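Local coordinates for protein AxyAgu115A (Amphibacillus xylanus NBRC 15112, PDB 6NPS) that probably acts as a family GH115 alpha-glucuronidase, releasing glucuronic acid groups from arabinoglucuronoxylan, at residues 16-21 / 60-65; 4-9 / 150-155; 100-105 / 112-117; 55-60 / 104-109. The protein carries 3 engineered substitutions. One frame throughout, in Å; residues are numbered along the deposited sequence.

Contact 1 (16-21 / 60-65); sequences TKSGAL and LSRHAV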
# COMPACT_ATOMS: atom_id res chain seq x y z
N THR A 16 74.56 -20.06 -4.79
CA THR A 16 74.61 -20.96 -5.94
C THR A 16 74.39 -20.27 -7.28
O THR A 16 74.57 -20.92 -8.31
CB THR A 16 73.57 -22.09 -5.81
OG1 THR A 16 72.28 -21.53 -5.51
CG2 THR A 16 73.97 -23.14 -4.74
N LYS A 17 73.97 -19.02 -7.32
CA LYS A 17 73.69 -18.43 -8.62
C LYS A 17 74.98 -18.21 -9.41
O LYS A 17 76.08 -18.09 -8.86
CB LYS A 17 72.92 -17.13 -8.48
CG LYS A 17 73.69 -15.97 -7.91
CD LYS A 17 72.92 -14.70 -8.21
CE LYS A 17 73.22 -13.58 -7.22
NZ LYS A 17 72.17 -12.51 -7.36
N SER A 18 74.84 -18.19 -10.74
CA SER A 18 75.95 -17.95 -11.66
C SER A 18 76.02 -16.50 -12.13
O SER A 18 77.06 -16.09 -12.66
CB SER A 18 75.84 -18.86 -12.88
OG SER A 18 74.65 -18.62 -13.62
N GLY A 19 74.97 -15.72 -11.94
CA GLY A 19 75.00 -14.33 -12.34
C GLY A 19 73.61 -13.75 -12.28
O GLY A 19 72.67 -14.39 -11.80
N ALA A 20 73.51 -12.52 -12.76
CA ALA A 20 72.24 -11.83 -12.74
C ALA A 20 71.30 -12.42 -13.79
O ALA A 20 71.72 -12.84 -14.87
CB ALA A 20 72.44 -10.33 -13.00
N LEU A 21 70.01 -12.42 -13.46
CA LEU A 21 69.01 -13.01 -14.34
C LEU A 21 68.67 -12.10 -15.52
O LEU A 21 68.61 -12.56 -16.66
CB LEU A 21 67.75 -13.31 -13.54
CG LEU A 21 66.61 -13.84 -14.39
CD1 LEU A 21 67.03 -15.21 -15.00
CD2 LEU A 21 65.35 -13.94 -13.53
N LEU A 60 75.92 -11.93 -16.38
CA LEU A 60 74.64 -12.59 -16.58
C LEU A 60 74.72 -14.04 -16.11
O LEU A 60 75.79 -14.64 -16.04
CB LEU A 60 74.24 -12.53 -18.05
CG LEU A 60 73.84 -11.15 -18.57
CD1 LEU A 60 73.64 -11.17 -20.09
CD2 LEU A 60 72.53 -10.79 -17.85
N SER A 61 73.56 -14.59 -15.81
CA SER A 61 73.48 -16.00 -15.46
C SER A 61 73.61 -16.86 -16.72
O SER A 61 73.37 -16.40 -17.84
CB SER A 61 72.15 -16.25 -14.73
OG SER A 61 71.65 -17.56 -14.94
N ARG A 62 73.99 -18.12 -16.53
CA ARG A 62 74.02 -19.04 -17.67
C ARG A 62 72.68 -19.09 -18.41
O ARG A 62 72.67 -19.26 -19.64
CB ARG A 62 74.44 -20.43 -17.21
CG ARG A 62 75.87 -20.48 -16.70
CD ARG A 62 76.01 -21.44 -15.53
NE ARG A 62 77.04 -21.05 -14.57
CZ ARG A 62 78.26 -21.57 -14.50
NH1 ARG A 62 78.64 -22.52 -15.33
NH2 ARG A 62 79.11 -21.13 -13.57
N HIS A 63 71.55 -18.93 -17.71
CA HIS A 63 70.23 -18.75 -18.33
C HIS A 63 69.74 -17.35 -17.98
O HIS A 63 69.61 -17.01 -16.80
CB HIS A 63 69.21 -19.80 -17.85
CG HIS A 63 69.58 -21.22 -18.20
ND1 HIS A 63 68.67 -22.26 -18.17
CD2 HIS A 63 70.75 -21.76 -18.59
CE1 HIS A 63 69.28 -23.38 -18.51
NE2 HIS A 63 70.54 -23.11 -18.77
N ALA A 64 69.44 -16.55 -19.01
CA ALA A 64 69.22 -15.13 -18.82
C ALA A 64 67.96 -14.70 -19.56
O ALA A 64 67.51 -15.37 -20.49
CB ALA A 64 70.45 -14.32 -19.31
N VAL A 65 67.38 -13.59 -19.11
CA VAL A 65 66.20 -12.99 -19.73
C VAL A 65 66.70 -11.73 -20.43
O VAL A 65 67.30 -10.86 -19.79
CB VAL A 65 65.11 -12.67 -18.70
CG1 VAL A 65 63.99 -11.87 -19.36
CG2 VAL A 65 64.55 -13.98 -18.03

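Contact 2 (4-9 / 150-155); sequences DFTLNQ and KESFSL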
# COMPACT_ATOMS: atom_id res chain seq x y z
N ASP A 4 66.48 -27.18 -22.36
CA ASP A 4 65.42 -26.24 -22.02
C ASP A 4 66.01 -24.95 -21.42
O ASP A 4 67.07 -24.95 -20.81
CB ASP A 4 64.46 -26.86 -20.99
CG ASP A 4 63.60 -27.98 -21.56
OD1 ASP A 4 63.67 -28.29 -22.78
OD2 ASP A 4 62.83 -28.58 -20.77
N PHE A 5 65.28 -23.86 -21.58
CA PHE A 5 65.52 -22.71 -20.73
C PHE A 5 64.94 -23.01 -19.35
O PHE A 5 63.78 -23.41 -19.23
CB PHE A 5 64.85 -21.48 -21.31
CG PHE A 5 64.93 -20.28 -20.44
CD1 PHE A 5 65.98 -19.37 -20.59
CD2 PHE A 5 63.93 -20.01 -19.50
CE1 PHE A 5 66.06 -18.24 -19.79
CE2 PHE A 5 64.01 -18.87 -18.70
CZ PHE A 5 65.08 -17.98 -18.86
N THR A 6 65.74 -22.82 -18.30
CA THR A 6 65.33 -23.15 -16.95
C THR A 6 65.53 -21.95 -16.03
O THR A 6 66.53 -21.23 -16.15
CB THR A 6 66.13 -24.33 -16.41
OG1 THR A 6 65.87 -25.48 -17.22
CG2 THR A 6 65.75 -24.62 -14.96
N LEU A 7 64.58 -21.74 -15.12
CA LEU A 7 64.77 -20.84 -14.00
C LEU A 7 64.41 -21.60 -12.73
O LEU A 7 63.35 -22.23 -12.67
CB LEU A 7 63.90 -19.60 -14.17
CG LEU A 7 63.95 -18.57 -13.03
CD1 LEU A 7 65.40 -18.23 -12.62
CD2 LEU A 7 63.21 -17.30 -13.45
N ASN A 8 65.30 -21.59 -11.74
CA ASN A 8 64.94 -22.23 -10.48
C ASN A 8 65.54 -21.44 -9.32
O ASN A 8 66.29 -20.48 -9.52
CB ASN A 8 65.35 -23.72 -10.46
CG ASN A 8 66.84 -23.94 -10.51
OD1 ASN A 8 67.62 -23.28 -9.83
ND2 ASN A 8 67.26 -24.93 -11.32
N GLN A 9 65.16 -21.85 -8.11
CA GLN A 9 65.58 -21.14 -6.90
C GLN A 9 67.10 -21.09 -6.76
O GLN A 9 67.64 -20.07 -6.33
CB GLN A 9 64.99 -21.81 -5.66
CG GLN A 9 63.52 -21.72 -5.50
CD GLN A 9 63.10 -22.41 -4.22
OE1 GLN A 9 63.67 -23.44 -3.85
NE2 GLN A 9 62.12 -21.84 -3.53
N LYS A 150 56.79 -21.75 -6.89
CA LYS A 150 57.47 -22.71 -7.76
C LYS A 150 58.90 -22.89 -7.30
O LYS A 150 59.56 -21.95 -6.85
CB LYS A 150 57.55 -22.23 -9.23
CG LYS A 150 56.33 -22.34 -10.12
CD LYS A 150 56.66 -21.59 -11.40
CE LYS A 150 55.87 -22.05 -12.59
NZ LYS A 150 54.43 -22.05 -12.27
N GLU A 151 59.41 -24.11 -7.44
CA GLU A 151 60.85 -24.31 -7.30
C GLU A 151 61.59 -24.15 -8.62
O GLU A 151 62.76 -23.75 -8.62
CB GLU A 151 61.14 -25.69 -6.70
CG GLU A 151 60.72 -25.80 -5.26
CD GLU A 151 61.52 -26.84 -4.47
OE1 GLU A 151 62.00 -27.83 -5.08
OE2 GLU A 151 61.68 -26.65 -3.24
N SER A 152 60.91 -24.40 -9.74
CA SER A 152 61.56 -24.42 -11.05
C SER A 152 60.52 -24.24 -12.14
O SER A 152 59.34 -24.53 -11.95
CB SER A 152 62.32 -25.74 -11.28
OG SER A 152 63.13 -25.65 -12.44
N PHE A 153 60.99 -23.75 -13.28
CA PHE A 153 60.17 -23.34 -14.42
C PHE A 153 60.99 -23.65 -15.66
O PHE A 153 62.21 -23.46 -15.66
CB PHE A 153 59.84 -21.84 -14.33
CG PHE A 153 59.34 -21.23 -15.62
CD1 PHE A 153 58.03 -21.41 -16.01
CD2 PHE A 153 60.18 -20.45 -16.41
CE1 PHE A 153 57.55 -20.87 -17.18
CE2 PHE A 153 59.71 -19.88 -17.59
CZ PHE A 153 58.39 -20.10 -17.97
N SER A 154 60.35 -24.19 -16.70
CA SER A 154 61.13 -24.47 -17.91
C SER A 154 60.33 -24.15 -19.15
O SER A 154 59.10 -24.17 -19.13
CB SER A 154 61.59 -25.92 -17.97
OG SER A 154 62.39 -26.20 -16.86
N LEU A 155 61.05 -23.83 -20.23
CA LEU A 155 60.49 -23.66 -21.56
C LEU A 155 61.36 -24.47 -22.51
O LEU A 155 62.58 -24.49 -22.35
CB LEU A 155 60.48 -22.21 -22.03
CG LEU A 155 59.74 -21.12 -21.26
CD1 LEU A 155 60.23 -19.73 -21.72
CD2 LEU A 155 58.24 -21.23 -21.48
O HOH W 1 60.51 -23.75 -1.79

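Contact 3 (100-105 / 112-117); sequences QVVDQP and ALVIAG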
# COMPACT_ATOMS: atom_id res chain seq x y z
N GLN A 100 60.89 -15.74 -27.31
CA GLN A 100 61.59 -16.83 -27.96
C GLN A 100 62.79 -17.25 -27.13
O GLN A 100 63.56 -16.39 -26.67
CB GLN A 100 62.04 -16.42 -29.37
CG GLN A 100 62.70 -17.54 -30.12
CD GLN A 100 63.09 -17.15 -31.53
OE1 GLN A 100 62.95 -15.99 -31.92
NE2 GLN A 100 63.60 -18.11 -32.30
N VAL A 101 63.00 -18.58 -26.99
CA VAL A 101 64.19 -19.11 -26.33
C VAL A 101 65.25 -19.31 -27.39
O VAL A 101 64.96 -19.79 -28.49
CB VAL A 101 63.88 -20.43 -25.59
CG1 VAL A 101 65.14 -21.08 -25.08
CG2 VAL A 101 62.90 -20.19 -24.46
N VAL A 102 66.50 -18.94 -27.06
CA VAL A 102 67.60 -18.95 -28.02
C VAL A 102 68.82 -19.56 -27.35
O VAL A 102 69.03 -19.44 -26.13
CB VAL A 102 67.91 -17.53 -28.55
CG1 VAL A 102 66.73 -16.98 -29.40
CG2 VAL A 102 68.18 -16.63 -27.41
N ASP A 103 69.63 -20.24 -28.15
CA ASP A 103 70.76 -21.02 -27.68
C ASP A 103 72.03 -20.19 -27.84
O ASP A 103 72.22 -19.56 -28.89
CB ASP A 103 70.84 -22.33 -28.47
CG ASP A 103 71.52 -23.46 -27.70
OD1 ASP A 103 71.98 -23.23 -26.57
OD2 ASP A 103 71.57 -24.59 -28.24
N GLN A 104 72.86 -20.17 -26.80
CA GLN A 104 74.18 -19.54 -26.83
C GLN A 104 74.18 -18.11 -27.40
O GLN A 104 74.97 -17.80 -28.28
CB GLN A 104 75.16 -20.41 -27.60
CG GLN A 104 75.29 -21.83 -27.07
CD GLN A 104 76.14 -21.92 -25.82
OE1 GLN A 104 76.78 -20.94 -25.42
NE2 GLN A 104 76.16 -23.10 -25.19
N PRO A 105 73.33 -17.22 -26.87
CA PRO A 105 73.20 -15.89 -27.49
C PRO A 105 74.44 -15.03 -27.40
O PRO A 105 74.74 -14.28 -28.33
CB PRO A 105 72.04 -15.26 -26.71
CG PRO A 105 72.06 -15.97 -25.39
CD PRO A 105 72.46 -17.38 -25.69
N ALA A 112 68.80 -18.22 -23.33
CA ALA A 112 68.14 -16.98 -22.96
C ALA A 112 66.71 -17.01 -23.47
O ALA A 112 66.40 -17.57 -24.53
CB ALA A 112 68.87 -15.75 -23.52
N LEU A 113 65.85 -16.38 -22.69
CA LEU A 113 64.52 -16.03 -23.16
C LEU A 113 64.61 -14.62 -23.74
O LEU A 113 64.98 -13.68 -23.03
CB LEU A 113 63.54 -16.12 -22.00
CG LEU A 113 62.14 -15.55 -22.25
CD1 LEU A 113 61.53 -16.24 -23.47
CD2 LEU A 113 61.27 -15.74 -21.01
N VAL A 114 64.30 -14.46 -25.03
CA VAL A 114 64.35 -13.14 -25.65
C VAL A 114 62.93 -12.58 -25.72
O VAL A 114 61.99 -13.27 -26.15
CB VAL A 114 65.00 -13.18 -27.05
CG1 VAL A 114 64.96 -11.80 -27.69
CG2 VAL A 114 66.44 -13.64 -26.92
N ILE A 115 62.75 -11.35 -25.25
CA ILE A 115 61.45 -10.68 -25.27
C ILE A 115 61.65 -9.38 -26.04
O ILE A 115 62.25 -8.44 -25.52
CB ILE A 115 60.90 -10.45 -23.86
CG1 ILE A 115 60.93 -11.77 -23.07
CG2 ILE A 115 59.47 -9.82 -23.90
CD1 ILE A 115 60.29 -11.71 -21.69
N ALA A 116 61.22 -9.35 -27.30
CA ALA A 116 61.41 -8.21 -28.19
C ALA A 116 60.05 -7.58 -28.53
O ALA A 116 59.23 -8.22 -29.19
CB ALA A 116 62.15 -8.63 -29.46
N GLY A 117 59.84 -6.33 -28.13
CA GLY A 117 58.65 -5.59 -28.52
C GLY A 117 58.81 -4.79 -29.81
O GLY A 117 59.88 -4.25 -30.10

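Contact 4 (55-60 / 104-109); sequences KDRDML and QPIQGV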
# COMPACT_ATOMS: atom_id res chain seq x y z
N LYS A 55 73.96 -4.52 -16.01
CA LYS A 55 74.34 -3.90 -17.27
C LYS A 55 75.59 -4.52 -17.88
O LYS A 55 75.89 -4.25 -19.05
CB LYS A 55 74.55 -2.40 -17.09
CG LYS A 55 73.36 -1.69 -16.49
CD LYS A 55 73.76 -0.33 -15.93
CE LYS A 55 72.89 0.06 -14.73
NZ LYS A 55 73.38 1.30 -14.06
N ASP A 56 76.31 -5.35 -17.14
CA ASP A 56 77.53 -5.99 -17.63
C ASP A 56 77.18 -7.38 -18.15
O ASP A 56 76.65 -8.21 -17.40
CB ASP A 56 78.58 -6.05 -16.52
CG ASP A 56 79.92 -6.61 -16.98
OD1 ASP A 56 79.95 -7.48 -17.89
OD2 ASP A 56 80.97 -6.20 -16.43
N ARG A 57 77.45 -7.63 -19.40
CA ARG A 57 77.13 -8.91 -19.97
C ARG A 57 77.89 -10.08 -19.38
O ARG A 57 77.44 -11.19 -19.41
CB ARG A 57 77.28 -8.90 -21.46
CG ARG A 57 76.18 -8.18 -22.15
CD ARG A 57 76.70 -7.24 -23.19
NE ARG A 57 76.65 -7.88 -24.47
CZ ARG A 57 75.91 -7.46 -25.47
NH1 ARG A 57 75.17 -6.43 -25.31
NH2 ARG A 57 75.95 -8.08 -26.60
N ASP A 58 79.07 -9.84 -18.90
CA ASP A 58 79.79 -10.94 -18.26
C ASP A 58 79.22 -11.30 -16.89
O ASP A 58 79.65 -12.30 -16.31
CB ASP A 58 81.26 -10.59 -18.14
CG ASP A 58 81.99 -10.77 -19.44
OD1 ASP A 58 81.87 -11.87 -20.03
OD2 ASP A 58 82.70 -9.83 -19.87
N MET A 59 78.26 -10.52 -16.40
CA MET A 59 77.66 -10.79 -15.10
C MET A 59 76.31 -11.52 -15.18
O MET A 59 75.64 -11.70 -14.16
CB MET A 59 77.50 -9.49 -14.31
CG MET A 59 78.74 -8.61 -14.30
SD MET A 59 79.86 -8.99 -12.94
CE MET A 59 78.84 -8.54 -11.53
N LEU A 60 75.92 -11.93 -16.38
CA LEU A 60 74.64 -12.59 -16.58
C LEU A 60 74.72 -14.04 -16.11
O LEU A 60 75.79 -14.64 -16.04
CB LEU A 60 74.24 -12.53 -18.05
CG LEU A 60 73.84 -11.15 -18.57
CD1 LEU A 60 73.64 -11.17 -20.09
CD2 LEU A 60 72.53 -10.79 -17.85
N GLN A 104 72.86 -20.17 -26.80
CA GLN A 104 74.18 -19.54 -26.83
C GLN A 104 74.18 -18.11 -27.40
O GLN A 104 74.97 -17.80 -28.28
CB GLN A 104 75.16 -20.41 -27.60
CG GLN A 104 75.29 -21.83 -27.07
CD GLN A 104 76.14 -21.92 -25.82
OE1 GLN A 104 76.78 -20.94 -25.42
NE2 GLN A 104 76.16 -23.10 -25.19
N PRO A 105 73.33 -17.22 -26.87
CA PRO A 105 73.20 -15.89 -27.49
C PRO A 105 74.44 -15.03 -27.40
O PRO A 105 74.74 -14.28 -28.33
CB PRO A 105 72.04 -15.26 -26.71
CG PRO A 105 72.06 -15.97 -25.39
CD PRO A 105 72.46 -17.38 -25.69
N ILE A 106 75.15 -15.07 -26.27
CA ILE A 106 76.36 -14.29 -26.06
C ILE A 106 77.27 -15.12 -25.17
O ILE A 106 76.86 -16.14 -24.62
CB ILE A 106 76.09 -12.92 -25.40
CG1 ILE A 106 75.47 -13.09 -24.01
CG2 ILE A 106 75.20 -12.03 -26.29
CD1 ILE A 106 74.72 -11.84 -23.53
N GLN A 107 78.52 -14.68 -25.05
CA GLN A 107 79.49 -15.42 -24.24
C GLN A 107 79.05 -15.46 -22.78
O GLN A 107 78.60 -14.46 -22.22
CB GLN A 107 80.87 -14.79 -24.35
CG GLN A 107 81.98 -15.81 -24.24
CD GLN A 107 82.34 -16.42 -25.59
OE1 GLN A 107 83.12 -15.84 -26.37
NE2 GLN A 107 81.77 -17.59 -25.89
N GLY A 108 79.17 -16.64 -22.16
CA GLY A 108 78.75 -16.84 -20.79
C GLY A 108 77.30 -17.22 -20.60
O GLY A 108 76.96 -17.79 -19.55
N VAL A 109 76.42 -16.92 -21.56
CA VAL A 109 75.00 -17.25 -21.49
C VAL A 109 74.73 -18.48 -22.36
O VAL A 109 74.97 -18.46 -23.58
CB VAL A 109 74.14 -16.05 -21.93
CG1 VAL A 109 72.66 -16.33 -21.76
CG2 VAL A 109 74.49 -14.84 -21.11
O HOH W 2 77.89 -13.79 -19.45

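Contact 1 (16-21 / 60-65)
S18 meets R62 twice, once through its hydroxyl and once through its methylene. The oxygen OG of S18 accepts from R62 N at 3.0 Å, with a nearly straight N-H...O angle of 165°; its first torsion (chi1 62°) sets OG between its own backbone N and carbonyl carbon, turned to the other segment. The CB of S18 lies at the edge of the R62 guanidinium, in its plane, while the arginine stem, bent at chi2 and chi3, passes alongside with CD 3.7 Å from S18 CB. An alanine in place of S18 would remove the acceptor for R62 N and would probably let the chain at R62 shift. Next in line is G19, where a CB would run into L60 O. S61 turns its CB to within 3.5 Å of G19 O and sends OG to its own segment, donating to H63 O at 2.8 Å from above the carbonyl plane. At the far end L21 and V65 meet at an oblique angle, L21 CD1 lying 4.1 Å from V65 CG2 and 3.6 Å from H63 O, where L7 and F5 of strand 5-8 add further cover. Two backbone bonds fix the register: S61 N to A20 O at 2.7 Å and V65 N to L21 O at 2.9 Å. A20 and L60 thus form a parallel beta bridge whose side chains diverge. The whole is a short parallel pairing beside a corner in the chain at R62 and H63, after which strand 64-69 enters as the edge of a mixed four-stranded sheet.

Contact 2 (4-9 / 150-155)
The F153 ring presents an edge to L7, whose CB lies near the ring plane 4.4 Å from F153 CD2. The F5 ring meets L155 obliquely, F5 CD2 being 4.3 Å from L155 CD1. These four residues share one face of the pair; beyond them F47 packs on F153, and V101 and L113 on F5. At the other end the Q9 amide and E151 carboxylate are turned 42° apart and joined through a water, which accepts from Q9 NE2 at 3.0 Å and makes only a weak bond to E151 OE2. Q9 NE2 also donates to F47 O, so a leucine in place of Q9 would probably leave that carbonyl and the water without their amide donor. On the opposite face T6 OG1 stands 3.6 Å from S154 OG, and S152 packs against N8 CB. N8, with chi1 at 65°, turns its amide from the partner strand to cap M11 N. The backbones bond reciprocally at F5 with L155 and at L7 with F153, and Q9 N reaches E151 O at 3.1 Å. With strand directions 168° apart, this is a regular two-stranded antiparallel sheet, joining the N-terminal strand to a partner far along the chain and running into an N-capped helix.

Contact 3 (100-105 / 112-117)
Backbone hydrogen bonds join Q100 with V114 and V102 with A112, each pair bonded in both directions. Among them V114 N to Q100 O is short at 2.6 Å and nearly straight (171°), whereas A112 N to V102 O measures 3.1 Å. Between these two hydrogen-bonded pairs lies V101 with L113, a non-hydrogen-bonded pair; here V101 CA approaches A112 O to 3.2 Å in a CA-H...O contact.

The apolar contacts fall on two faces. On the face of Q100, V102, A112 and V114, the branches of V102 and V114 cross at about a right angle and their CG2 methyls close to 3.5 Å, tighter than usual van der Waals contact. V102 brings its methyl there because chi1 of -66° places CG2 between its backbone N and carbonyl carbon. A112 CB is held from two directions, by P105 CG at 3.7 Å and V102 CG2 at 4.0 Å. Helix 74-81 covers this face through L76 and L79. The other face is looser: V101 CG2 and L113 CD1 are 4.3 Å apart, and L113 CD1 also lies over the backbone of Q100, 3.8 Å from its carbonyl O.

These are the arms of a beta hairpin, central in a mixed sheet. Q100, V102, A112 and V114 satisfy one another's inward main-chain groups, while V101 bonds onward to Y159 and L113 to A64 and L66; aliphatic side chains, mostly valine and leucine, make the contacts on both faces.

Contact 4 (55-60 / 104-109)
A type II turn from I106 to V109, closed by V109 N to I106 O at 3.2 Å, lies against the end of the 3-10 segment 57-59, where the chain straightens into L60. At G108, phi of 87° would jam any CB against the preceding carbonyl, which calls for glycine. Across the contact the side chains meet through methyl groups. L60 and I106 cross at about a right angle with their CD1 atoms 3.7 Å apart. I106 gets there by placing CG1 between its backbone N and carbonyl carbon (chi1 62°). V109 CG2 reaches L60 CB at 3.8 Å and CD1 at 3.9 Å, lying obliquely alongside the leucine. The contact therefore sets the tip of the hairpin 97-106/109-117 on the loop between strands 53-54 and 60-61, a loop that opens with an Asx turn in which D56 OD1 accepts from D58 N. R57, bent at chi2 and chi3, crosses I106 at about a right angle, with NH2 4.0 Å from I106 CG2. The same nitrogen makes a salt bridge to E78 and NH1 bonds to Y23 OH, so the guanidinium is held on two arms. A water lies between the two backbones, 2.6 Å from R57 O and 2.9 Å from Q107 O.

Overall arrangement
All four contacts lie in one alpha/beta region near the N-terminus, their centres roughly 38 to 49 Å from the centre of the chain and apart from the eight-stranded parallel sheet. Contact 2 closes the longest loop, and contacts 1, 3 and 4 all fall within its span. Contact 1 closes before contact 3 opens, while contact 4 interleaves with contact 1, sharing L60, their centres about 8 Å apart. Contacts 1 and 3 are joined where strands 64-69 and 109-117 are neighbours in the mixed sheet. H63 ND1 probably bonds T6 N, and F5 and L155 pack on V101 and L113, so the two-stranded sheet of contact 2 covers that sheet.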